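Long-range contact in GCN5-related N-acetyltransferase (Brucella abortus, PDB 7N1L), which probably transfers an acyl group, most likely acetyl from acetyl-CoA as in other GNAT-family enzymes, to an amine substrate: residues L77-F91 with I120-A132. Numbering follows the deposited sequence.
Sequences LGARVDGNLVGFVIF and IAKALIDVLADKA
L128 sets its methyl CD1 over the centre of the F91 ring, 3.4 Å from the centroid and 3° off the ring normal, a CH-pi contact made face-on; its other methyl, CD2, leans on F91 CB. L128 CG is anti to the backbone N (chi1 -164°), which carries the branch toward F91. One turn earlier, L124 spreads across both strands of the hairpin. Its CD1 rests on the backbone of F88, 3.7 Å from F88 O, where G87, having no side chain, lets the methyl come close to the strand, while CD2 meets A79 CB at 3.9 Å. V89 runs alongside in the opposite sense, CG1 against L124 CB. L77 reaches across to V127, its CD2 lying 3.7 Å from V127 CG1. At the helix start I120 puts CG2 on A79 CB (3.8 Å) and rests CD1 against both V81 CG2 and V86 CG2, beside the classic bulge in which V86 and G87 face A79. No hydrogen bond joins the segments; the interface is apolar and buried, with V106 also touching V89 and L128. Helix 120-129 thus packs on one face of the central mixed sheet, and F88 packs against helix 38-52 on the other, the layered alpha/beta arrangement of the GNAT fold.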
ATOM      1  N   LEU A  77       2.989  -1.056 -15.123  1.00 28.53           N
ATOM      2  CA  LEU A  77       3.940  -1.429 -16.155  1.00 30.49           C
ATOM      3  C   LEU A  77       3.318  -2.510 -17.026  1.00 29.67           C
ATOM      4  O   LEU A  77       2.627  -3.390 -16.517  1.00 32.28           O
ATOM      5  CB  LEU A  77       5.214  -1.906 -15.474  1.00 31.84           C
ATOM      6  CG  LEU A  77       6.617  -1.657 -15.950  1.00 34.67           C
ATOM      7  CD1 LEU A  77       6.860  -0.252 -16.376  1.00 28.95           C
ATOM      8  CD2 LEU A  77       7.390  -1.893 -14.653  1.00 29.92           C
ATOM      9  N   GLY A  78       3.484  -2.384 -18.341  1.00 30.55           N
ATOM     10  CA  GLY A  78       2.919  -3.340 -19.280  1.00 25.62           C
ATOM     11  C   GLY A  78       3.984  -4.090 -20.064  1.00 32.07           C
ATOM     12  O   GLY A  78       5.057  -3.556 -20.367  1.00 30.69           O
ATOM     13  N   ALA A  79       3.668  -5.335 -20.420  1.00 28.77           N
ATOM     14  CA  ALA A  79       4.549  -6.175 -21.215  1.00 31.59           C
ATOM     15  C   ALA A  79       3.870  -6.493 -22.537  1.00 28.84           C
ATOM     16  O   ALA A  79       2.732  -6.973 -22.556  1.00 32.18           O
ATOM     17  CB  ALA A  79       4.903  -7.464 -20.473  1.00 27.78           C
ATOM     18  N   ARG A  80       4.553  -6.223 -23.632  1.00 30.34           N
ATOM     19  CA  ARG A  80       4.022  -6.499 -24.968  1.00 39.12           C
ATOM     20  C   ARG A  80       4.857  -7.570 -25.655  1.00 36.79           C
ATOM     21  O   ARG A  80       6.081  -7.591 -25.518  1.00 38.02           O
ATOM     22  CB  ARG A  80       3.990  -5.235 -25.843  1.00 34.33           C
ATOM     23  CG  ARG A  80       3.067  -4.146 -25.311  1.00 39.48           C
ATOM     24  CD  ARG A  80       3.089  -2.879 -26.190  1.00 42.53           C
ATOM     25  NE  ARG A  80       2.025  -1.957 -25.805  1.00 38.60           N
ATOM     26  CZ  ARG A  80       0.761  -2.092 -26.177  1.00 38.22           C
ATOM     27  NH1 ARG A  80       0.375  -3.078 -26.962  1.00 42.39           N
ATOM     28  NH2 ARG A  80      -0.143  -1.228 -25.731  1.00 44.82           N
ATOM     29  N   VAL A  81       4.186  -8.487 -26.358  1.00 37.56           N
ATOM     30  CA  VAL A  81       4.841  -9.481 -27.208  1.00 36.45           C
ATOM     31  C   VAL A  81       4.235  -9.408 -28.611  1.00 40.71           C
ATOM     32  O   VAL A  81       3.020  -9.568 -28.776  1.00 41.17           O
ATOM     33  CB  VAL A  81       4.710 -10.897 -26.612  1.00 41.03           C
ATOM     34  CG1 VAL A  81       5.089 -11.980 -27.618  1.00 36.41           C
ATOM     35  CG2 VAL A  81       5.569 -11.018 -25.321  1.00 40.26           C
ATOM     36  N   ASP A  82       5.081  -9.167 -29.621  1.00 41.66           N
ATOM     37  CA  ASP A  82       4.641  -9.034 -31.029  1.00 41.97           C
ATOM     38  C   ASP A  82       3.513  -8.028 -31.176  1.00 41.47           C
ATOM     39  O   ASP A  82       2.527  -8.282 -31.870  1.00 43.93           O
ATOM     40  CB  ASP A  82       4.206 -10.366 -31.633  1.00 40.03           C
ATOM     41  CG  ASP A  82       5.337 -11.327 -31.759  1.00 47.50           C
ATOM     42  OD1 ASP A  82       6.403 -10.887 -32.244  1.00 52.47           O
ATOM     43  OD2 ASP A  82       5.165 -12.504 -31.360  1.00 46.89           O
ATOM     44  N   GLY A  83       3.641  -6.898 -30.485  1.00 42.65           N
ATOM     45  CA  GLY A  83       2.657  -5.839 -30.518  1.00 42.11           C
ATOM     46  C   GLY A  83       1.475  -6.000 -29.582  1.00 44.16           C
ATOM     47  O   GLY A  83       0.771  -5.012 -29.326  1.00 45.17           O
ATOM     48  N   ASN A  84       1.244  -7.195 -29.034  1.00 39.15           N
ATOM     49  CA  ASN A  84       0.088  -7.447 -28.177  1.00 40.92           C
ATOM     50  C   ASN A  84       0.448  -7.351 -26.688  1.00 38.19           C
ATOM     51  O   ASN A  84       1.470  -7.891 -26.253  1.00 39.13           O
ATOM     52  CB  ASN A  84      -0.503  -8.815 -28.510  1.00 42.82           C
ATOM     53  CG  ASN A  84      -1.006  -8.904 -29.967  1.00 45.16           C
ATOM     54  OD1 ASN A  84      -1.746  -8.035 -30.443  1.00 46.87           O
ATOM     55  ND2 ASN A  84      -0.584  -9.943 -30.673  1.00 40.19           N
ATOM     56  N   LEU A  85      -0.391  -6.661 -25.920  1.00 39.43           N
ATOM     57  CA  LEU A  85      -0.209  -6.532 -24.477  1.00 36.28           C
ATOM     58  C   LEU A  85      -0.588  -7.839 -23.797  1.00 33.34           C
ATOM     59  O   LEU A  85      -1.749  -8.257 -23.864  1.00 34.44           O
ATOM     60  CB  LEU A  85      -1.061  -5.384 -23.938  1.00 34.31           C
ATOM     61  CG  LEU A  85      -0.877  -5.078 -22.439  1.00 34.48           C
ATOM     62  CD1 LEU A  85       0.427  -4.328 -22.221  1.00 31.86           C
ATOM     63  CD2 LEU A  85      -2.063  -4.315 -21.852  1.00 32.61           C
ATOM     64  N   VAL A  86       0.383  -8.479 -23.136  1.00 35.08           N
ATOM     65  CA  VAL A  86       0.202  -9.833 -22.593  1.00 35.07           C
ATOM     66  C   VAL A  86       0.555  -9.973 -21.112  1.00 33.52           C
ATOM     67  O   VAL A  86       0.605 -11.100 -20.608  1.00 34.61           O
ATOM     68  CB  VAL A  86       0.991 -10.874 -23.407  1.00 33.57           C
ATOM     69  CG1 VAL A  86       0.526 -10.888 -24.852  1.00 32.99           C
ATOM     70  CG2 VAL A  86       2.485 -10.633 -23.297  1.00 33.08           C
ATOM     71  N   GLY A  87       0.867  -8.861 -20.427  1.00 33.55           N
ATOM     72  CA  GLY A  87       1.136  -8.866 -18.991  1.00 30.12           C
ATOM     73  C   GLY A  87       1.054  -7.472 -18.388  1.00 30.18           C
ATOM     74  O   GLY A  87       1.029  -6.473 -19.110  1.00 29.47           O
ATOM     75  N   PHE A  88       0.931  -7.404 -17.055  1.00 29.27           N
ATOM     76  CA  PHE A  88       1.003  -6.108 -16.379  1.00 28.58           C
ATOM     77  C   PHE A  88       1.415  -6.291 -14.926  1.00 30.27           C
ATOM     78  O   PHE A  88       1.308  -7.384 -14.361  1.00 28.67           O
ATOM     79  CB  PHE A  88      -0.314  -5.320 -16.451  1.00 26.65           C
ATOM     80  CG  PHE A  88      -1.441  -5.894 -15.629  1.00 27.11           C
ATOM     81  CD1 PHE A  88      -1.584  -5.572 -14.277  1.00 27.96           C
ATOM     82  CD2 PHE A  88      -2.397  -6.708 -16.213  1.00 26.68           C
ATOM     83  CE1 PHE A  88      -2.641  -6.067 -13.536  1.00 24.15           C
ATOM     84  CE2 PHE A  88      -3.455  -7.203 -15.479  1.00 28.22           C
ATOM     85  CZ  PHE A  88      -3.579  -6.875 -14.133  1.00 27.02           C
ATOM     86  N   VAL A  89       1.909  -5.202 -14.333  1.00 28.76           N
ATOM     87  CA  VAL A  89       2.085  -5.125 -12.886  1.00 28.65           C
ATOM     88  C   VAL A  89       1.655  -3.732 -12.452  1.00 28.89           C
ATOM     89  O   VAL A  89       2.044  -2.735 -13.075  1.00 30.12           O
ATOM     90  CB  VAL A  89       3.526  -5.449 -12.423  1.00 25.35           C
ATOM     91  CG1 VAL A  89       4.543  -4.509 -13.020  1.00 27.39           C
ATOM     92  CG2 VAL A  89       3.609  -5.408 -10.907  1.00 28.18           C
ATOM     93  N   ILE A  90       0.823  -3.672 -11.408  1.00 27.80           N
ATOM     94  CA  ILE A  90       0.327  -2.432 -10.813  1.00 27.89           C
ATOM     95  C   ILE A  90       1.128  -2.148  -9.551  1.00 29.37           C
ATOM     96  O   ILE A  90       1.260  -3.025  -8.687  1.00 26.12           O
ATOM     97  CB  ILE A  90      -1.174  -2.540 -10.488  1.00 29.02           C
ATOM     98  CG1 ILE A  90      -1.989  -2.787 -11.764  1.00 27.96           C
ATOM     99  CG2 ILE A  90      -1.671  -1.272  -9.776  1.00 26.82           C
ATOM    100  CD1 ILE A  90      -3.448  -3.199 -11.488  1.00 24.70           C
ATOM    101  N   PHE A  91       1.655  -0.926  -9.429  1.00 29.69           N
ATOM    102  CA  PHE A  91       2.503  -0.588  -8.293  1.00 25.82           C
ATOM    103  C   PHE A  91       2.240   0.822  -7.808  1.00 28.35           C
ATOM    104  O   PHE A  91       1.800   1.690  -8.565  1.00 28.01           O
ATOM    105  CB  PHE A  91       3.985  -0.720  -8.637  1.00 27.32           C
ATOM    106  CG  PHE A  91       4.480   0.258  -9.659  1.00 26.98           C
ATOM    107  CD1 PHE A  91       4.296   0.014 -11.019  1.00 29.80           C
ATOM    108  CD2 PHE A  91       5.204   1.378  -9.281  1.00 28.84           C
ATOM    109  CE1 PHE A  91       4.795   0.902 -11.979  1.00 27.16           C
ATOM    110  CE2 PHE A  91       5.697   2.268 -10.230  1.00 24.09           C
ATOM    111  CZ  PHE A  91       5.492   2.025 -11.575  1.00 27.46           C
ATOM    112  N   ILE A 120       7.929 -13.783 -18.143  1.00 31.35           N
ATOM    113  CA  ILE A 120       7.465 -12.404 -18.312  1.00 30.85           C
ATOM    114  C   ILE A 120       7.207 -11.722 -16.957  1.00 34.90           C
ATOM    115  O   ILE A 120       7.587 -10.563 -16.754  1.00 30.36           O
ATOM    116  CB  ILE A 120       6.223 -12.374 -19.222  1.00 29.75           C
ATOM    117  CG1 ILE A 120       6.634 -12.747 -20.669  1.00 32.45           C
ATOM    118  CG2 ILE A 120       5.571 -10.994 -19.204  1.00 28.70           C
ATOM    119  CD1 ILE A 120       5.474 -12.983 -21.594  1.00 31.68           C
ATOM    120  N   ALA A 121       6.572 -12.421 -16.011  1.00 30.74           N
ATOM    121  CA  ALA A 121       6.274 -11.800 -14.725  1.00 31.23           C
ATOM    122  C   ALA A 121       7.555 -11.360 -14.019  1.00 29.30           C
ATOM    123  O   ALA A 121       7.649 -10.237 -13.513  1.00 30.65           O
ATOM    124  CB  ALA A 121       5.456 -12.756 -13.853  1.00 30.39           C
ATOM    125  N   LYS A 122       8.563 -12.222 -14.004  1.00 30.18           N
ATOM    126  CA  LYS A 122       9.861 -11.840 -13.450  1.00 31.06           C
ATOM    127  C   LYS A 122      10.469 -10.663 -14.211  1.00 33.15           C
ATOM    128  O   LYS A 122      11.123  -9.800 -13.611  1.00 29.83           O
ATOM    129  CB  LYS A 122      10.794 -13.042 -13.465  1.00 32.53           C
ATOM    130  CG  LYS A 122      12.281 -12.724 -13.530  1.00 35.75           C
ATOM    131  CD  LYS A 122      12.819 -12.419 -12.145  1.00 38.80           C
ATOM    132  CE  LYS A 122      14.313 -12.722 -12.009  1.00 32.86           C
ATOM    133  NZ  LYS A 122      15.179 -12.031 -13.031  1.00 34.04           N
ATOM    134  N   ALA A 123      10.297 -10.619 -15.541  1.00 28.30           N
ATOM    135  CA  ALA A 123      10.817  -9.478 -16.279  1.00 31.46           C
ATOM    136  C   ALA A 123      10.145  -8.177 -15.831  1.00 30.07           C
ATOM    137  O   ALA A 123      10.805  -7.140 -15.715  1.00 30.75           O
ATOM    138  CB  ALA A 123      10.665  -9.713 -17.786  1.00 32.25           C
ATOM    139  N   LEU A 124       8.841  -8.222 -15.534  1.00 30.63           N
ATOM    140  CA  LEU A 124       8.127  -7.046 -15.052  1.00 27.43           C
ATOM    141  C   LEU A 124       8.644  -6.583 -13.687  1.00 31.46           C
ATOM    142  O   LEU A 124       8.745  -5.372 -13.434  1.00 28.77           O
ATOM    143  CB  LEU A 124       6.621  -7.339 -14.990  1.00 29.56           C
ATOM    144  CG  LEU A 124       5.861  -7.389 -16.331  1.00 34.67           C
ATOM    145  CD1 LEU A 124       4.486  -8.052 -16.163  1.00 28.11           C
ATOM    146  CD2 LEU A 124       5.734  -5.971 -16.963  1.00 29.39           C
ATOM    147  N   ILE A 125       8.882  -7.520 -12.762  1.00 29.26           N
ATOM    148  CA  ILE A 125       9.402  -7.132 -11.457  1.00 29.29           C
ATOM    149  C   ILE A 125      10.827  -6.600 -11.585  1.00 31.92           C
ATOM    150  O   ILE A 125      11.199  -5.629 -10.912  1.00 32.96           O
ATOM    151  CB  ILE A 125       9.318  -8.307 -10.466  1.00 28.73           C
ATOM    152  CG1 ILE A 125       7.856  -8.717 -10.224  1.00 26.86           C
ATOM    153  CG2 ILE A 125       9.910  -7.894  -9.145  1.00 24.37           C
ATOM    154  CD1 ILE A 125       7.023  -7.624  -9.558  1.00 25.31           C
ATOM    155  N   ASP A 126      11.626  -7.186 -12.490  1.00 31.97           N
ATOM    156  CA  ASP A 126      12.998  -6.726 -12.701  1.00 31.93           C
ATOM    157  C   ASP A 126      13.032  -5.274 -13.161  1.00 33.78           C
ATOM    158  O   ASP A 126      13.850  -4.484 -12.682  1.00 36.16           O
ATOM    159  CB  ASP A 126      13.723  -7.598 -13.739  1.00 28.94           C
ATOM    160  CG  ASP A 126      14.220  -8.925 -13.177  1.00 32.30           C
ATOM    161  OD1 ASP A 126      14.173  -9.134 -11.960  1.00 35.73           O
ATOM    162  OD2 ASP A 126      14.723  -9.753 -13.959  1.00 38.00           O
ATOM    163  N   VAL A 127      12.182  -4.917 -14.131  1.00 32.06           N
ATOM    164  CA  VAL A 127      12.112  -3.534 -14.600  1.00 30.93           C
ATOM    165  C   VAL A 127      11.686  -2.608 -13.469  1.00 33.97           C
ATOM    166  O   VAL A 127      12.243  -1.517 -13.289  1.00 35.88           O
ATOM    167  CB  VAL A 127      11.159  -3.420 -15.802  1.00 31.69           C
ATOM    168  CG1 VAL A 127      10.831  -1.938 -16.078  1.00 30.91           C
ATOM    169  CG2 VAL A 127      11.760  -4.082 -17.044  1.00 28.00           C
ATOM    170  N   LEU A 128      10.705  -3.036 -12.682  1.00 30.02           N
ATOM    171  CA  LEU A 128      10.271  -2.246 -11.546  1.00 31.33           C
ATOM    172  C   LEU A 128      11.389  -2.053 -10.532  1.00 34.96           C
ATOM    173  O   LEU A 128      11.585  -0.946 -10.010  1.00 32.45           O
ATOM    174  CB  LEU A 128       9.081  -2.925 -10.891  1.00 29.87           C
ATOM    175  CG  LEU A 128       8.279  -2.056  -9.950  1.00 32.03           C
ATOM    176  CD1 LEU A 128       7.847  -0.682 -10.582  1.00 31.74           C
ATOM    177  CD2 LEU A 128       7.110  -2.885  -9.485  1.00 29.40           C
ATOM    178  N   ALA A 129      12.124  -3.125 -10.226  1.00 31.79           N
ATOM    179  CA  ALA A 129      13.218  -3.032  -9.265  1.00 33.16           C
ATOM    180  C   ALA A 129      14.293  -2.057  -9.728  1.00 36.95           C
ATOM    181  O   ALA A 129      14.893  -1.358  -8.902  1.00 36.36           O
ATOM    182  CB  ALA A 129      13.815  -4.419  -9.019  1.00 29.59           C
ATOM    183  N   ASP A 130      14.561  -2.006 -11.043  1.00 33.00           N
ATOM    184  CA  ASP A 130      15.547  -1.110 -11.645  1.00 35.29           C
ATOM    185  C   ASP A 130      15.165   0.372 -11.558  1.00 36.58           C
ATOM    186  O   ASP A 130      16.003   1.241 -11.836  1.00 36.26           O
ATOM    187  CB  ASP A 130      15.758  -1.487 -13.126  1.00 37.47           C
ATOM    188  CG  ASP A 130      16.454  -2.845 -13.309  1.00 41.47           C
ATOM    189  OD1 ASP A 130      16.841  -3.494 -12.306  1.00 45.28           O
ATOM    190  OD2 ASP A 130      16.606  -3.271 -14.472  1.00 47.32           O
ATOM    191  N   LYS A 131      13.925   0.684 -11.217  1.00 34.57           N
ATOM    192  CA  LYS A 131      13.532   2.061 -10.972  1.00 35.88           C
ATOM    193  C   LYS A 131      13.912   2.534  -9.573  1.00 36.46           C
ATOM    194  O   LYS A 131      13.689   3.705  -9.257  1.00 34.98           O
ATOM    195  CB  LYS A 131      12.031   2.202 -11.194  1.00 34.42           C
ATOM    196  CG  LYS A 131      11.616   2.000 -12.655  1.00 33.71           C
ATOM    197  CD  LYS A 131      10.136   2.244 -12.812  1.00 32.62           C
ATOM    198  CE  LYS A 131       9.656   1.985 -14.231  1.00 34.38           C
ATOM    199  NZ  LYS A 131      10.318   2.884 -15.267  1.00 35.14           N
ATOM    200  N   ALA A 132      14.457   1.644  -8.734  1.00 34.86           N
ATOM    201  CA  ALA A 132      14.702   1.951  -7.326  1.00 34.78           C
ATOM    202  C   ALA A 132      15.517   3.226  -7.135  1.00 38.26           C
ATOM    203  O   ALA A 132      15.182   4.071  -6.293  1.00 35.35           O
ATOM    204  CB  ALA A 132      15.412   0.775  -6.655  1.00 31.80           C
TER